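Local coordinates for protein alpha-acetolactate decarboxylase (Bacillus subtilis subsp. subtilis str. 168, PDB 5XNE) that catalyses the decarboxylation of (2S)-2-acetolactate to (R)-acetoin and carbon dioxide, a step on the route from pyruvate to butanediol, at residues 119-124 with 174-179; 148-153 with 191-196; 163-168 with 223-228; 207-210 with 214-217. All blocks are in the same frame, centred on the assembly; numbering follows the deposited sequence.

Contacts 1 and 2 lie on one side of the chain's centre and contacts 3 and 4 on the other, with about 37 Å between the centres of contacts 2 and 4. The zinc-binding His175 belongs to contact 1. Contact 2 is about 9 Å from contact 1, centre to centre, and joins it through backbone pairs such as Val121 O to Phe148 N, at 2.8 Å probably a hydrogen bond. Contact 3 is about 24 Å from contact 1 between centres, yet the side chain of Asn165 is about 12 Å from the zinc ion. Contacts 3 and 4 meet where Ile167 packs on Leu207, and both reach the second subunit.

Contact 1. Residues 119-124 with 174-179; sequences KKVQTR and LHFIDE. With ZN (zinc ion), chain D.
A buried apolar contact between strands 117-124 and 171-178 packs Val121 and Thr123 against Phe176, one residue along from a zinc ligand. The nearest CA atoms, those of Thr123 and Phe176, are 7.6 Å apart and no hydrogen bond crosses, so side chains alone join the segments; each strand pairs instead with 151-160 and 184-192. Val121 lays both methyls over one face of the phenyl ring: CG2 stands 4.2 Å from the centroid of the Phe176 ring, 8° off the normal, a CH-pi contact. CG1 of Val121 reaches back to CG of Phe176 at 4.0 Å. The other face of the ring has the backbone N of Asp178 toward its rim. A chi1 of 168° swings the Phe176 ring toward Val121, while Thr123 CG2 meets Phe176 CB at 4.3 Å and Thr123 OG1 hydrogen-bonds to Gly184 O. His175, next to Phe176, gives NE2 to the zinc ion at 2.2 Å; three waters, His173 and His186 complete the site. Arg124 turns its guanidinium edge to two zinc-bound waters, its NH2 3.8 Å from the zinc ion, and is held by Glu44, Thr232 and Gln143. The two strands thus meet here through apolar side chains, while alongside, a hydrogen bond from His175 ND1 to Leu45 O orients the imidazole and Arg124 probably adds positive charge near the site.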
loop_
_atom_site.group_PDB
_atom_site.type_symbol
_atom_site.label_atom_id
_atom_site.label_comp_id
_atom_site.label_asym_id
_atom_site.label_seq_id
_atom_site.Cartn_x
_atom_site.Cartn_y
_atom_site.Cartn_z
ATOM N N LYS B 119 28.893 -5.220 -17.807
ATOM C CA LYS B 119 29.320 -4.878 -19.152
ATOM C C LYS B 119 28.741 -3.528 -19.556
ATOM O O LYS B 119 29.446 -2.681 -20.104
ATOM C CB LYS B 119 28.900 -5.957 -20.144
ATOM C CG LYS B 119 29.330 -5.661 -21.562
ATOM C CD LYS B 119 29.177 -6.884 -22.432
ATOM C CE LYS B 119 29.829 -6.674 -23.785
ATOM N NZ LYS B 119 29.311 -5.456 -24.461
ATOM N N LYS B 120 27.451 -3.340 -19.281
ATOM C CA LYS B 120 26.784 -2.063 -19.512
ATOM C C LYS B 120 25.873 -1.727 -18.338
ATOM O O LYS B 120 25.272 -2.616 -17.743
ATOM C CB LYS B 120 25.946 -2.085 -20.792
ATOM C CG LYS B 120 26.697 -2.449 -22.066
ATOM C CD LYS B 120 25.760 -2.428 -23.268
ATOM C CE LYS B 120 26.153 -3.482 -24.302
ATOM N NZ LYS B 120 26.597 -4.760 -23.662
ATOM N N VAL B 121 25.798 -0.444 -18.003
ATOM C CA VAL B 121 24.712 0.079 -17.172
ATOM C C VAL B 121 24.271 1.393 -17.788
ATOM O O VAL B 121 25.111 2.241 -18.108
ATOM C CB VAL B 121 25.121 0.332 -15.697
ATOM C CG1 VAL B 121 23.897 0.758 -14.872
ATOM C CG2 VAL B 121 25.757 -0.887 -15.077
ATOM N N GLN B 122 22.970 1.568 -17.975
ATOM C CA GLN B 122 22.459 2.867 -18.371
ATOM C C GLN B 122 21.639 3.446 -17.240
ATOM O O GLN B 122 20.756 2.780 -16.704
ATOM C CB GLN B 122 21.604 2.799 -19.627
ATOM C CG GLN B 122 21.175 4.182 -20.077
ATOM C CD GLN B 122 20.351 4.162 -21.339
ATOM O OE1 GLN B 122 19.160 3.841 -21.316
ATOM N NE2 GLN B 122 20.982 4.497 -22.457
ATOM N N THR B 123 21.940 4.687 -16.886
ATOM C CA THR B 123 21.219 5.361 -15.817
ATOM C C THR B 123 20.738 6.736 -16.215
ATOM O O THR B 123 21.167 7.302 -17.222
ATOM C CB THR B 123 22.089 5.545 -14.566
ATOM O OG1 THR B 123 23.119 6.508 -14.839
ATOM C CG2 THR B 123 22.712 4.216 -14.121
ATOM N N ARG B 124 19.842 7.261 -15.388
ATOM C CA ARG B 124 19.506 8.679 -15.359
ATOM C C ARG B 124 19.743 9.244 -13.965
ATOM O O ARG B 124 19.767 8.503 -12.979
ATOM C CB ARG B 124 18.048 8.923 -15.733
ATOM C CG ARG B 124 17.062 8.317 -14.730
ATOM C CD ARG B 124 16.294 9.401 -13.961
ATOM N NE ARG B 124 15.562 8.840 -12.829
ATOM C CZ ARG B 124 14.282 8.506 -12.922
ATOM N NH1 ARG B 124 13.658 8.727 -14.087
ATOM N NH2 ARG B 124 13.626 7.988 -11.878
ATOM N N LEU B 174 15.529 -0.206 -9.578
ATOM C CA LEU B 174 16.940 -0.395 -9.243
ATOM C C LEU B 174 17.746 0.872 -9.486
ATOM O O LEU B 174 17.536 1.566 -10.489
ATOM C CB LEU B 174 17.539 -1.542 -10.077
ATOM C CG LEU B 174 16.776 -2.865 -10.055
ATOM C CD1 LEU B 174 17.335 -3.791 -11.134
ATOM C CD2 LEU B 174 16.847 -3.519 -8.694
ATOM N N HIS B 175 18.663 1.153 -8.566
ATOM C CA HIS B 175 19.642 2.219 -8.743
ATOM C C HIS B 175 21.046 1.607 -8.797
ATOM O O HIS B 175 21.220 0.446 -8.453
ATOM C CB HIS B 175 19.539 3.253 -7.619
ATOM C CG HIS B 175 18.322 4.128 -7.700
ATOM N ND1 HIS B 175 18.144 5.228 -6.897
ATOM C CD2 HIS B 175 17.222 4.059 -8.495
ATOM C CE1 HIS B 175 16.989 5.809 -7.187
ATOM N NE2 HIS B 175 16.410 5.117 -8.151
ATOM N N PHE B 176 22.028 2.396 -9.224
ATOM C CA PHE B 176 23.403 1.922 -9.377
ATOM C C PHE B 176 24.399 2.947 -8.842
ATOM O O PHE B 176 24.199 4.146 -9.006
ATOM C CB PHE B 176 23.689 1.636 -10.858
ATOM C CG PHE B 176 25.146 1.411 -11.166
ATOM C CD1 PHE B 176 25.762 0.216 -10.821
ATOM C CD2 PHE B 176 25.889 2.390 -11.804
ATOM C CE1 PHE B 176 27.123 0.005 -11.116
ATOM C CE2 PHE B 176 27.246 2.190 -12.097
ATOM C CZ PHE B 176 27.851 1.001 -11.755
ATOM N N ILE B 177 25.462 2.466 -8.198
ATOM C CA ILE B 177 26.603 3.323 -7.873
ATOM C C ILE B 177 27.889 2.537 -8.146
ATOM O O ILE B 177 27.965 1.330 -7.893
ATOM C CB ILE B 177 26.539 3.833 -6.405
ATOM C CG1 ILE B 177 27.598 4.920 -6.167
ATOM C CG2 ILE B 177 26.657 2.688 -5.414
ATOM C CD1 ILE B 177 27.377 5.729 -4.888
ATOM N N ASP B 178 28.890 3.211 -8.697
ATOM C CA ASP B 178 30.134 2.513 -9.006
ATOM C C ASP B 178 30.990 2.328 -7.752
ATOM O O ASP B 178 30.740 2.931 -6.705
ATOM C CB ASP B 178 30.917 3.252 -10.095
ATOM C CG ASP B 178 31.590 4.506 -9.584
ATOM O OD1 ASP B 178 30.941 5.327 -8.905
ATOM O OD2 ASP B 178 32.801 4.662 -9.852
ATOM N N GLU B 179 32.002 1.470 -7.846
ATOM C CA GLU B 179 32.817 1.176 -6.671
ATOM C C GLU B 179 33.578 2.418 -6.197
ATOM O O GLU B 179 33.844 2.571 -5.007
ATOM C CB GLU B 179 33.792 0.030 -6.951
ATOM C CG GLU B 179 34.458 -0.502 -5.683
ATOM C CD GLU B 179 33.710 -1.684 -5.073
ATOM O OE1 GLU B 179 32.646 -2.063 -5.615
ATOM O OE2 GLU B 179 34.175 -2.225 -4.044
HETATM ZN ZN ZN D . 14.437 5.594 -9.095
HETATM O O HOH W 1 12.468 6.698 -9.625
HETATM O O HOH W 2 13.701 6.634 -7.260
HETATM O O HOH W 3 14.894 7.797 -9.543
#

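Contact 2. Residues 148-153 with 191-196; sequences FDNVRG and VLEDCT
The CA atoms of Asn150 and Glu193 approach to 7.8 Å at a point where both chains turn a corner, and each corner carries a beta bulge. Asn150 and Val151 both face Phe118 in a G1 bulge, for which Asn150 takes a positive phi of 40°. Glu193 and Asp194 both face Leu117 in a classic bulge. Across the gap the side chains meet by their polar ends alone. A chi1 of -179° and an extended chain carry the Glu193 carboxylate to Asn150. The modelled OD1 of Asn150 is 2.9 Å from OE1 of Glu193, but the amide is probably turned over in the model; with its ends exchanged the pair may be a hydrogen bond. Amide and carboxylate planes stand 78° apart, so the two groups meet crosswise and do not stack. Only 56 Å² is buried between the segments, and Asn150 lies exposed at the surface. The pair bridges the corners between strands 145-149 and 151-160 and between 184-192 and 195-208. Both corners flank strand 117-124: Asn150 bonds through its backbone to Lys119, and Val151 to Phe118, while Leu192 and Cys195 pack inward on Ile86 and Ile114 of strands 82-86 and 109-115.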
loop_
_atom_site.group_PDB
_atom_site.type_symbol
_atom_site.label_atom_id
_atom_site.label_comp_id
_atom_site.label_asym_id
_atom_site.label_seq_id
_atom_site.Cartn_x
_atom_site.Cartn_y
_atom_site.Cartn_z
ATOM N N PHE B 148 27.548 3.500 -18.849
ATOM C CA PHE B 148 28.794 3.006 -18.289
ATOM C C PHE B 148 29.159 1.692 -18.960
ATOM O O PHE B 148 28.284 0.898 -19.307
ATOM C CB PHE B 148 28.675 2.835 -16.774
ATOM C CG PHE B 148 28.221 4.077 -16.065
ATOM C CD1 PHE B 148 29.115 5.089 -15.782
ATOM C CD2 PHE B 148 26.895 4.230 -15.685
ATOM C CE1 PHE B 148 28.705 6.235 -15.135
ATOM C CE2 PHE B 148 26.474 5.374 -15.038
ATOM C CZ PHE B 148 27.376 6.378 -14.760
ATOM N N ASP B 149 30.456 1.483 -19.164
ATOM C CA ASP B 149 30.954 0.267 -19.793
ATOM C C ASP B 149 31.931 -0.433 -18.875
ATOM O O ASP B 149 32.774 0.222 -18.266
ATOM C CB ASP B 149 31.641 0.575 -21.125
ATOM C CG ASP B 149 30.692 1.134 -22.157
ATOM O OD1 ASP B 149 29.875 0.357 -22.699
ATOM O OD2 ASP B 149 30.769 2.351 -22.434
ATOM N N ASN B 150 31.813 -1.757 -18.786
ATOM C CA ASN B 150 32.715 -2.578 -17.986
ATOM C C ASN B 150 33.067 -1.930 -16.655
ATOM O O ASN B 150 34.224 -1.635 -16.375
ATOM C CB ASN B 150 33.980 -2.895 -18.781
ATOM C CG ASN B 150 33.723 -3.897 -19.880
ATOM O OD1 ASN B 150 33.681 -5.102 -19.632
ATOM N ND2 ASN B 150 33.528 -3.406 -21.100
ATOM N N VAL B 151 32.044 -1.699 -15.843
ATOM C CA VAL B 151 32.205 -0.947 -14.610
ATOM C C VAL B 151 31.908 -1.849 -13.414
ATOM O O VAL B 151 31.015 -2.697 -13.469
ATOM C CB VAL B 151 31.283 0.305 -14.610
ATOM C CG1 VAL B 151 29.807 -0.098 -14.791
ATOM C CG2 VAL B 151 31.475 1.142 -13.353
ATOM N N ARG B 152 32.692 -1.690 -12.352
ATOM C CA ARG B 152 32.475 -2.417 -11.112
ATOM C C ARG B 152 31.624 -1.558 -10.180
ATOM O O ARG B 152 31.801 -0.342 -10.122
ATOM C CB ARG B 152 33.815 -2.773 -10.456
ATOM C CG ARG B 152 33.711 -3.500 -9.120
ATOM C CD ARG B 152 35.098 -3.790 -8.549
ATOM N NE ARG B 152 35.896 -2.569 -8.476
ATOM C CZ ARG B 152 36.612 -2.197 -7.419
ATOM N NH1 ARG B 152 36.636 -2.950 -6.328
ATOM N NH2 ARG B 152 37.298 -1.060 -7.454
ATOM N N GLY B 153 30.696 -2.184 -9.464
ATOM C CA GLY B 153 29.877 -1.455 -8.516
ATOM C C GLY B 153 28.715 -2.288 -8.004
ATOM O O GLY B 153 28.770 -3.520 -7.957
ATOM N N VAL B 191 23.718 -4.891 -18.455
ATOM C CA VAL B 191 24.187 -6.220 -18.815
ATOM C C VAL B 191 25.243 -6.624 -17.806
ATOM O O VAL B 191 26.214 -5.898 -17.598
ATOM C CB VAL B 191 24.772 -6.275 -20.237
ATOM C CG1 VAL B 191 25.311 -7.675 -20.527
ATOM C CG2 VAL B 191 23.725 -5.876 -21.255
ATOM N N LEU B 192 25.032 -7.763 -17.156
ATOM C CA LEU B 192 25.957 -8.260 -16.153
ATOM C C LEU B 192 27.094 -8.984 -16.849
ATOM O O LEU B 192 26.865 -9.749 -17.780
ATOM C CB LEU B 192 25.261 -9.207 -15.167
ATOM C CG LEU B 192 23.838 -8.819 -14.737
ATOM C CD1 LEU B 192 23.269 -9.798 -13.734
ATOM C CD2 LEU B 192 23.828 -7.446 -14.163
ATOM N N GLU B 193 28.317 -8.726 -16.411
ATOM C CA GLU B 193 29.443 -9.524 -16.867
ATOM C C GLU B 193 29.563 -10.697 -15.906
ATOM O O GLU B 193 29.553 -11.860 -16.309
ATOM C CB GLU B 193 30.726 -8.698 -16.918
ATOM C CG GLU B 193 31.938 -9.478 -17.404
ATOM C CD GLU B 193 32.992 -8.582 -18.018
ATOM O OE1 GLU B 193 32.738 -7.364 -18.139
ATOM O OE2 GLU B 193 34.075 -9.091 -18.380
ATOM N N ASP B 194 29.662 -10.371 -14.625
ATOM C CA ASP B 194 29.547 -11.351 -13.559
ATOM C C ASP B 194 29.214 -10.620 -12.264
ATOM O O ASP B 194 29.708 -9.516 -12.020
ATOM C CB ASP B 194 30.837 -12.154 -13.405
ATOM C CG ASP B 194 32.014 -11.288 -13.009
ATOM O OD1 ASP B 194 32.201 -11.061 -11.796
ATOM O OD2 ASP B 194 32.752 -10.835 -13.913
ATOM N N CYS B 195 28.379 -11.229 -11.432
ATOM C CA CYS B 195 28.013 -10.595 -10.173
ATOM C C CYS B 195 27.498 -11.590 -9.153
ATOM O O CYS B 195 27.102 -12.708 -9.493
ATOM C CB CYS B 195 26.951 -9.512 -10.406
ATOM S SG CYS B 195 25.254 -10.120 -10.743
ATOM N N THR B 196 27.509 -11.169 -7.895
ATOM C CA THR B 196 26.813 -11.879 -6.837
ATOM C C THR B 196 25.474 -11.191 -6.579
ATOM O O THR B 196 25.397 -9.955 -6.519
ATOM C CB THR B 196 27.647 -11.936 -5.541
ATOM O OG1 THR B 196 26.879 -12.535 -4.488
ATOM C CG2 THR B 196 28.089 -10.553 -5.110
#

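Contact 3. Residues 163-168 with 223-228; sequences YANGIA and PDFAKD
Asn165 and Phe225 approach at a slant, their amide and ring planes 47° apart, with the ring's CE2 corner pushed up to the backbone of the 163-168 loop. That corner makes the nearest approach: CE2 of Phe225 is 3.4 Å from O of Asn165 and 3.7 Å from CA of Gly166. Both come obliquely to the ring. The positive phi of Gly166 (99°) is one that favours glycine, and a beta carbon here would collide with Phe225 CE2. Phe225 is thrown forward into the loop by a chi1 of 77°, which sets CG between its backbone N and carbonyl carbon. Asn165 brings ND2 past the ring to CB of Ala226, 3.8 Å away. Water 4 fastens the same nitrogen to the helix: it accepts from Asn165 ND2 at 3.0 Å and donates to Ala226 O at 2.8 Å. OD1 of Asn165 takes the N-H of Ser170, so both ends of the amide are engaged and its rotation is set. Away from the loop, Lys227 NZ forms a salt bridge with Asp224 OD1, reached from above the carboxylate plane. The contact thus seats the start of helix 225-232 on the loop between strands 151-160 and 171-178. Helix 10-14 flanks it, with Thr11 bonding to Gly166 and touching Phe225, while Ile167 packs on Met205 and Leu207 of strand 195-208 and on Tyr163 of the second subunit.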
loop_
_atom_site.group_PDB
_atom_site.type_symbol
_atom_site.label_atom_id
_atom_site.label_comp_id
_atom_site.label_asym_id
_atom_site.label_seq_id
_atom_site.Cartn_x
_atom_site.Cartn_y
_atom_site.Cartn_z
ATOM N N TYR B 163 0.092 -5.084 -6.836
ATOM C CA TYR B 163 -0.949 -4.408 -6.051
ATOM C C TYR B 163 -0.461 -3.117 -5.374
ATOM O O TYR B 163 -1.272 -2.305 -4.932
ATOM C CB TYR B 163 -1.562 -5.358 -5.009
ATOM C CG TYR B 163 -0.598 -5.967 -4.022
ATOM C CD1 TYR B 163 -0.003 -5.197 -3.013
ATOM C CD2 TYR B 163 -0.304 -7.328 -4.070
ATOM C CE1 TYR B 163 0.879 -5.760 -2.108
ATOM C CE2 TYR B 163 0.565 -7.899 -3.160
ATOM C CZ TYR B 163 1.154 -7.115 -2.175
ATOM O OH TYR B 163 2.023 -7.667 -1.284
ATOM N N ALA B 164 0.851 -2.902 -5.322
ATOM C CA ALA B 164 1.365 -1.673 -4.711
ATOM C C ALA B 164 1.835 -0.659 -5.757
ATOM O O ALA B 164 2.414 0.387 -5.403
ATOM C CB ALA B 164 2.490 -1.988 -3.726
ATOM N N ASN B 165 1.569 -0.930 -7.034
ATOM C CA ASN B 165 1.944 0.031 -8.072
ATOM C C ASN B 165 1.230 1.360 -7.844
ATOM O O ASN B 165 0.033 1.382 -7.586
ATOM C CB ASN B 165 1.620 -0.499 -9.465
ATOM C CG ASN B 165 2.424 0.203 -10.561
ATOM O OD1 ASN B 165 3.602 0.550 -10.381
ATOM N ND2 ASN B 165 1.784 0.425 -11.702
ATOM N N GLY B 166 1.966 2.460 -7.941
ATOM C CA GLY B 166 1.407 3.750 -7.584
ATOM C C GLY B 166 1.798 4.209 -6.188
ATOM O O GLY B 166 2.066 5.397 -5.997
ATOM N N ILE B 167 1.829 3.302 -5.210
ATOM C CA ILE B 167 2.532 3.608 -3.973
ATOM C C ILE B 167 4.029 3.565 -4.257
ATOM O O ILE B 167 4.736 4.564 -4.083
ATOM C CB ILE B 167 2.170 2.644 -2.843
ATOM C CG1 ILE B 167 0.719 2.886 -2.416
ATOM C CG2 ILE B 167 3.124 2.840 -1.663
ATOM C CD1 ILE B 167 0.182 1.818 -1.474
ATOM N N ALA B 168 4.505 2.417 -4.715
ATOM C CA ALA B 168 5.876 2.302 -5.198
ATOM C C ALA B 168 5.840 1.973 -6.688
ATOM O O ALA B 168 4.812 2.159 -7.348
ATOM C CB ALA B 168 6.630 1.246 -4.412
ATOM N N PRO B 223 -6.094 8.490 -13.489
ATOM C CA PRO B 223 -6.450 7.162 -13.992
ATOM C C PRO B 223 -5.336 6.546 -14.840
ATOM O O PRO B 223 -5.335 5.339 -15.061
ATOM C CB PRO B 223 -7.697 7.436 -14.846
ATOM C CG PRO B 223 -7.517 8.834 -15.284
ATOM C CD PRO B 223 -6.922 9.541 -14.103
ATOM N N ASP B 224 -4.415 7.370 -15.324
ATOM C CA ASP B 224 -3.355 6.906 -16.211
ATOM C C ASP B 224 -1.996 6.722 -15.510
ATOM O O ASP B 224 -0.943 6.672 -16.171
ATOM C CB ASP B 224 -3.182 7.894 -17.370
ATOM C CG ASP B 224 -4.494 8.203 -18.068
ATOM O OD1 ASP B 224 -5.108 7.239 -18.591
ATOM O OD2 ASP B 224 -4.893 9.381 -18.060
ATOM N N PHE B 225 -2.019 6.597 -14.188
ATOM C CA PHE B 225 -0.782 6.600 -13.415
ATOM C C PHE B 225 0.165 5.466 -13.810
ATOM O O PHE B 225 1.385 5.667 -13.857
ATOM C CB PHE B 225 -1.084 6.537 -11.909
ATOM C CG PHE B 225 -1.475 5.169 -11.408
ATOM C CD1 PHE B 225 -2.805 4.772 -11.406
ATOM C CD2 PHE B 225 -0.515 4.284 -10.930
ATOM C CE1 PHE B 225 -3.175 3.522 -10.940
ATOM C CE2 PHE B 225 -0.877 3.028 -10.468
ATOM C CZ PHE B 225 -2.205 2.645 -10.469
ATOM N N ALA B 226 -0.377 4.291 -14.127
ATOM C CA ALA B 226 0.484 3.146 -14.410
ATOM C C ALA B 226 1.329 3.394 -15.659
ATOM O O ALA B 226 2.525 3.107 -15.660
ATOM C CB ALA B 226 -0.338 1.870 -14.553
ATOM N N LYS B 227 0.736 3.954 -16.709
ATOM C CA LYS B 227 1.536 4.263 -17.888
ATOM C C LYS B 227 2.500 5.414 -17.612
ATOM O O LYS B 227 3.589 5.470 -18.181
ATOM C CB LYS B 227 0.651 4.599 -19.095
ATOM C CG LYS B 227 0.402 6.098 -19.283
ATOM C CD LYS B 227 -0.669 6.383 -20.333
ATOM C CE LYS B 227 -2.008 5.806 -19.928
ATOM N NZ LYS B 227 -3.161 6.173 -20.815
ATOM N N ASP B 228 2.105 6.336 -16.739
ATOM C CA ASP B 228 2.954 7.481 -16.467
ATOM C C ASP B 228 4.188 7.016 -15.698
ATOM O O ASP B 228 5.288 7.518 -15.918
ATOM C CB ASP B 228 2.186 8.560 -15.701
ATOM C CG ASP B 228 1.211 9.326 -16.592
ATOM O OD1 ASP B 228 1.227 9.117 -17.822
ATOM O OD2 ASP B 228 0.440 10.150 -16.063
HETATM O O HOH W 4 3.448 0.964 -14.171
#

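Contact 4. Residues 207-210 with 214-217; sequences LRLP and DFFN
The carbonyl oxygen of Pro210 is approached by two phenylalanine rings of helix 213-217. Phe216 presents its edge, an aromatic C-H approach with Pro210 O close to the ring plane and 3.6 Å from CE1 of Phe216, whereas at Phe215 the same Pro210 O sits above the rim of the ring face, 3.9 Å from CD2. No hydrogen bond passes between the segments. The main packing is on that Phe215 face, where the Pro210 ring crosses Phe215 at about a right angle and sets CD over the middle, 3.8 Å from the centroid of the Phe215 ring and 12° off its normal, a CH-pi contact. CG of Pro210 is tighter still, 3.5 Å from CG of Phe215, so the proline covers the inner end of the ring as well as its centre. Farther out, Leu209 continues the apolar surface: its CD2 is 3.8 Å from CZ of Phe215 and approaches obliquely. Phe215 is aimed back at this surface by an anti chi1 of -180°, toward the preceding chain. A hydrogen bond from Phe215 N to Thr212 OG1 ties the first turn to the short link. The contact thereby folds the tail of strand 195-208 against the helix that directly follows it. Both elements belong to the dimer interface: Leu207 and Arg208 pair antiparallel with a strand of the second subunit, so the sheet continues across, while Phe215 O and Phe216 O accept hydrogen bonds from Asn107 ND2 and Ser105 OG of that subunit and Leu209 packs on its Tyr163.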
loop_
_atom_site.group_PDB
_atom_site.type_symbol
_atom_site.label_atom_id
_atom_site.label_comp_id
_atom_site.label_asym_id
_atom_site.label_seq_id
_atom_site.Cartn_x
_atom_site.Cartn_y
_atom_site.Cartn_z
ATOM N N LEU B 207 3.715 2.240 4.851
ATOM C CA LEU B 207 3.640 3.497 4.116
ATOM C C LEU B 207 3.494 4.670 5.071
ATOM O O LEU B 207 2.551 4.714 5.863
ATOM C CB LEU B 207 2.460 3.458 3.149
ATOM C CG LEU B 207 2.121 4.766 2.445
ATOM C CD1 LEU B 207 3.281 5.265 1.582
ATOM C CD2 LEU B 207 0.867 4.584 1.606
ATOM N N ARG B 208 4.435 5.609 4.993
ATOM C CA ARG B 208 4.391 6.836 5.794
ATOM C C ARG B 208 4.051 8.025 4.903
ATOM O O ARG B 208 4.763 8.314 3.946
ATOM C CB ARG B 208 5.731 7.054 6.488
ATOM C CG ARG B 208 5.905 8.423 7.128
ATOM C CD ARG B 208 4.892 8.670 8.238
ATOM N NE ARG B 208 5.419 9.640 9.197
ATOM C CZ ARG B 208 5.489 10.949 8.984
ATOM N NH1 ARG B 208 5.068 11.462 7.843
ATOM N NH2 ARG B 208 5.991 11.752 9.915
ATOM N N LEU B 209 2.948 8.699 5.204
ATOM C CA LEU B 209 2.542 9.870 4.423
ATOM C C LEU B 209 3.122 11.147 5.023
ATOM O O LEU B 209 3.164 11.297 6.238
ATOM C CB LEU B 209 1.015 9.963 4.369
ATOM C CG LEU B 209 0.352 8.648 3.924
ATOM C CD1 LEU B 209 -1.173 8.740 4.046
ATOM C CD2 LEU B 209 0.807 8.343 2.507
ATOM N N PRO B 210 3.573 12.070 4.164
ATOM C CA PRO B 210 4.174 13.305 4.685
ATOM C C PRO B 210 3.148 14.256 5.281
ATOM O O PRO B 210 2.009 14.303 4.830
ATOM C CB PRO B 210 4.832 13.934 3.455
ATOM C CG PRO B 210 4.100 13.375 2.284
ATOM C CD PRO B 210 3.568 12.013 2.691
ATOM N N ASP B 214 1.570 20.405 0.651
ATOM C CA ASP B 214 1.724 19.964 -0.735
ATOM C C ASP B 214 1.151 18.567 -0.952
ATOM O O ASP B 214 0.459 18.317 -1.931
ATOM C CB ASP B 214 3.196 19.966 -1.150
ATOM C CG ASP B 214 3.754 21.353 -1.318
ATOM O OD1 ASP B 214 2.958 22.287 -1.543
ATOM O OD2 ASP B 214 4.995 21.501 -1.231
ATOM N N PHE B 215 1.442 17.658 -0.033
ATOM C CA PHE B 215 0.910 16.314 -0.175
ATOM C C PHE B 215 -0.589 16.300 0.103
ATOM O O PHE B 215 -1.348 15.668 -0.626
ATOM C CB PHE B 215 1.617 15.329 0.756
ATOM C CG PHE B 215 1.091 13.929 0.625
ATOM C CD1 PHE B 215 1.526 13.112 -0.415
ATOM C CD2 PHE B 215 0.133 13.443 1.508
ATOM C CE1 PHE B 215 1.021 11.823 -0.562
ATOM C CE2 PHE B 215 -0.385 12.147 1.364
ATOM C CZ PHE B 215 0.067 11.344 0.329
ATOM N N PHE B 216 -1.013 16.982 1.163
ATOM C CA PHE B 216 -2.440 17.040 1.504
ATOM C C PHE B 216 -3.282 17.525 0.314
ATOM O O PHE B 216 -4.375 17.000 0.038
ATOM C CB PHE B 216 -2.687 17.974 2.690
ATOM C CG PHE B 216 -2.450 17.352 4.042
ATOM C CD1 PHE B 216 -1.377 16.489 4.265
ATOM C CD2 PHE B 216 -3.289 17.662 5.107
ATOM C CE1 PHE B 216 -1.159 15.945 5.508
ATOM C CE2 PHE B 216 -3.078 17.111 6.374
ATOM C CZ PHE B 216 -2.011 16.259 6.577
ATOM N N ASN B 217 -2.764 18.535 -0.385
ATOM C CA ASN B 217 -3.496 19.188 -1.471
ATOM C C ASN B 217 -3.250 18.606 -2.865
ATOM O O ASN B 217 -3.847 19.059 -3.843
ATOM C CB ASN B 217 -3.158 20.684 -1.483
ATOM C CG ASN B 217 -3.665 21.401 -0.254
ATOM O OD1 ASN B 217 -4.693 21.033 0.312
ATOM N ND2 ASN B 217 -2.942 22.442 0.171
#